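Local coordinates for BH2414 protein (Bacillus halodurans, PDB 3ON1) that is of unknown function but belongs to the L7Ae/L30e/S12e/Gadd45 family, many of whose members bind RNA, and so may bind RNA itself, at residues Q34-V38 / Q60-K64. Residues are numbered along the deposited sequence; the frame is centred on the assembly and turned at random. Where two conformers were deposited one is given.
Sequences QVTLV and QIPVK
The peptide group joining Thr-36 to Leu-37 has one flat face turned to Ile-61, whose CG2 stands almost squarely above it, 3.7 Å from Thr-36 C. At the oxygen end of that peptide the ring of Pro-62 comes in with its CG-CD bond, CG lying 3.4 Å from Thr-36 O. The ring's CB and CG also meet Leu-37 CD1, CB at 3.9 Å, the two side chains crossing at about a right angle. Ile-61 can cover two carbonyl groups because its branches divide the work: CG2 is anti to the backbone N, while CG1, on the other arm (chi1 -61°), carries CD1 to 3.5 Å from Val-35 O. Shortening Ile-61 to an alanine would probably bare the face of the Thr-36/Leu-37 peptide that CG2 covers, leaving Pro-62 against its oxygen, and open a gap beside Val-35 O. Beyond Pro-62 the chains join as parallel strands. Val-38 N donates to Pro-62 O over 3.0 Å, nearly straight and in the carbonyl plane, and Lys-64 N returns a bond of 2.9 Å to Val-38 O, which also receives a CA-H...O contact from Val-63. Leu-37 CD1 lies against Lys-64 CG on one face of the sheet; Val-38 and Val-63 share the other. The pairing starts the beta-alpha-beta unit's parallel strands, with 63-66 at the sheet edge. Helix 46-59, the crossover, packs on both valines through Cys-56, whereas helix 89-100 meets Leu-37 through Leu-95 and takes the Lys-64 ammonium in a salt bridge with Asp-100.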
ATOM      1  N   GLN A  34      -1.037  12.700   2.811  0.50 19.11           N
ATOM      2  CA  GLN A  34      -0.996  11.866   4.009  0.50 18.77           C
ATOM      3  C   GLN A  34      -0.381  10.490   3.769  0.50 18.41           C
ATOM      4  O   GLN A  34      -0.169   9.738   4.718  0.50 18.30           O
ATOM      5  CB  GLN A  34      -2.407  11.695   4.574  0.50 18.89           C
ATOM      6  CG  GLN A  34      -3.080  13.004   4.941  0.50 19.89           C
ATOM      7  CD  GLN A  34      -4.529  12.822   5.341  0.50 20.65           C
ATOM      8  OE1 GLN A  34      -5.222  11.940   4.837  0.50 20.78           O
ATOM      9  NE2 GLN A  34      -4.996  13.664   6.255  0.50 21.95           N
ATOM     10  N   VAL A  35      -0.107  10.168   2.506  1.00 18.06           N
ATOM     11  CA  VAL A  35       0.383   8.833   2.112  1.00 17.60           C
ATOM     12  C   VAL A  35       1.682   8.947   1.312  1.00 17.13           C
ATOM     13  O   VAL A  35       1.777   9.755   0.386  1.00 17.47           O
ATOM     14  CB  VAL A  35      -0.714   8.051   1.328  1.00 17.97           C
ATOM     15  CG1 VAL A  35      -0.138   6.872   0.553  1.00 17.88           C
ATOM     16  CG2 VAL A  35      -1.777   7.551   2.288  1.00 18.44           C
ATOM     17  N   THR A  36       2.684   8.154   1.691  1.00 16.26           N
ATOM     18  CA  THR A  36       3.997   8.211   1.035  1.00 15.62           C
ATOM     19  C   THR A  36       4.379   6.943   0.262  1.00 15.24           C
ATOM     20  O   THR A  36       5.451   6.877  -0.346  1.00 15.48           O
ATOM     21  CB  THR A  36       5.124   8.616   2.014  1.00 15.37           C
ATOM     22  OG1 THR A  36       4.925   7.982   3.289  1.00 15.34           O
ATOM     23  CG2 THR A  36       5.148  10.126   2.182  1.00 16.61           C
ATOM     24  N   LEU A  37       3.503   5.941   0.298  1.00 14.54           N
ATOM     25  CA  LEU A  37       3.663   4.730  -0.510  1.00 13.78           C
ATOM     26  C   LEU A  37       2.307   4.080  -0.674  1.00 13.64           C
ATOM     27  O   LEU A  37       1.532   4.001   0.282  1.00 13.45           O
ATOM     28  CB  LEU A  37       4.637   3.731   0.141  1.00 13.98           C
ATOM     29  CG  LEU A  37       4.734   2.308  -0.442  1.00 13.57           C
ATOM     30  CD1 LEU A  37       5.380   2.290  -1.829  1.00 15.26           C
ATOM     31  CD2 LEU A  37       5.510   1.396   0.484  1.00 14.53           C
ATOM     32  N   VAL A  38       2.027   3.614  -1.886  1.00 13.66           N
ATOM     33  CA  VAL A  38       0.834   2.812  -2.133  1.00 13.58           C
ATOM     34  C   VAL A  38       1.259   1.409  -2.544  1.00 13.82           C
ATOM     35  O   VAL A  38       2.126   1.233  -3.394  1.00 13.93           O
ATOM     36  CB  VAL A  38      -0.083   3.462  -3.195  1.00 13.62           C
ATOM     37  CG1 VAL A  38      -1.222   2.522  -3.586  1.00 14.31           C
ATOM     38  CG2 VAL A  38      -0.642   4.779  -2.655  1.00 14.38           C
ATOM     39  N   GLN A  60       3.922  11.945  -7.509  1.00 21.25           N
ATOM     40  CA  GLN A  60       5.246  11.323  -7.342  1.00 22.04           C
ATOM     41  C   GLN A  60       5.339  10.496  -6.058  1.00 21.69           C
ATOM     42  O   GLN A  60       6.307  10.587  -5.294  1.00 21.91           O
ATOM     43  CB  GLN A  60       6.384  12.353  -7.470  1.00 22.76           C
ATOM     44  CG  GLN A  60       6.552  12.857  -8.899  1.00 25.30           C
ATOM     45  CD  GLN A  60       7.639  13.911  -9.063  1.00 29.47           C
ATOM     46  OE1 GLN A  60       7.985  14.636  -8.124  1.00 31.49           O
ATOM     47  NE2 GLN A  60       8.168  14.014 -10.277  1.00 30.73           N
ATOM     48  N   ILE A  61       4.299   9.699  -5.839  1.00 21.13           N
ATOM     49  CA  ILE A  61       4.250   8.747  -4.740  1.00 20.69           C
ATOM     50  C   ILE A  61       4.521   7.359  -5.323  1.00 20.39           C
ATOM     51  O   ILE A  61       3.859   6.950  -6.283  1.00 20.97           O
ATOM     52  CB  ILE A  61       2.870   8.784  -4.029  1.00 20.58           C
ATOM     53  CG1 ILE A  61       2.596  10.170  -3.426  1.00 21.07           C
ATOM     54  CG2 ILE A  61       2.767   7.703  -2.956  1.00 20.59           C
ATOM     55  CD1 ILE A  61       3.640  10.653  -2.426  1.00 22.26           C
ATOM     56  N   PRO A  62       5.506   6.633  -4.759  1.00 20.02           N
ATOM     57  CA  PRO A  62       5.779   5.291  -5.269  1.00 19.64           C
ATOM     58  C   PRO A  62       4.578   4.358  -5.119  1.00 19.17           C
ATOM     59  O   PRO A  62       3.833   4.446  -4.132  1.00 18.80           O
ATOM     60  CB  PRO A  62       6.955   4.813  -4.408  1.00 19.87           C
ATOM     61  CG  PRO A  62       6.922   5.671  -3.201  1.00 20.39           C
ATOM     62  CD  PRO A  62       6.441   7.006  -3.687  1.00 19.94           C
ATOM     63  N   VAL A  63       4.389   3.507  -6.122  1.00 19.01           N
ATOM     64  CA  VAL A  63       3.354   2.479  -6.120  1.00 18.73           C
ATOM     65  C   VAL A  63       4.026   1.144  -6.389  1.00 18.57           C
ATOM     66  O   VAL A  63       4.770   0.997  -7.369  1.00 18.62           O
ATOM     67  CB  VAL A  63       2.278   2.714  -7.212  1.00 19.21           C
ATOM     68  CG1 VAL A  63       1.228   1.596  -7.191  1.00 18.98           C
ATOM     69  CG2 VAL A  63       1.603   4.054  -7.036  1.00 20.03           C
ATOM     70  N   LYS A  64       3.765   0.175  -5.523  1.00 17.99           N
ATOM     71  CA  LYS A  64       4.255  -1.182  -5.738  1.00 18.03           C
ATOM     72  C   LYS A  64       3.077  -2.089  -6.026  1.00 17.80           C
ATOM     73  O   LYS A  64       2.023  -1.964  -5.404  1.00 18.14           O
ATOM     74  CB  LYS A  64       5.046  -1.702  -4.526  1.00 18.29           C
ATOM     75  CG  LYS A  64       6.215  -0.821  -4.106  1.00 18.59           C
ATOM     76  CD  LYS A  64       7.245  -0.662  -5.210  1.00 19.47           C
ATOM     77  CE  LYS A  64       8.216   0.454  -4.872  1.00 20.79           C
ATOM     78  NZ  LYS A  64       9.101   0.765  -6.033  1.00 22.68           N
TER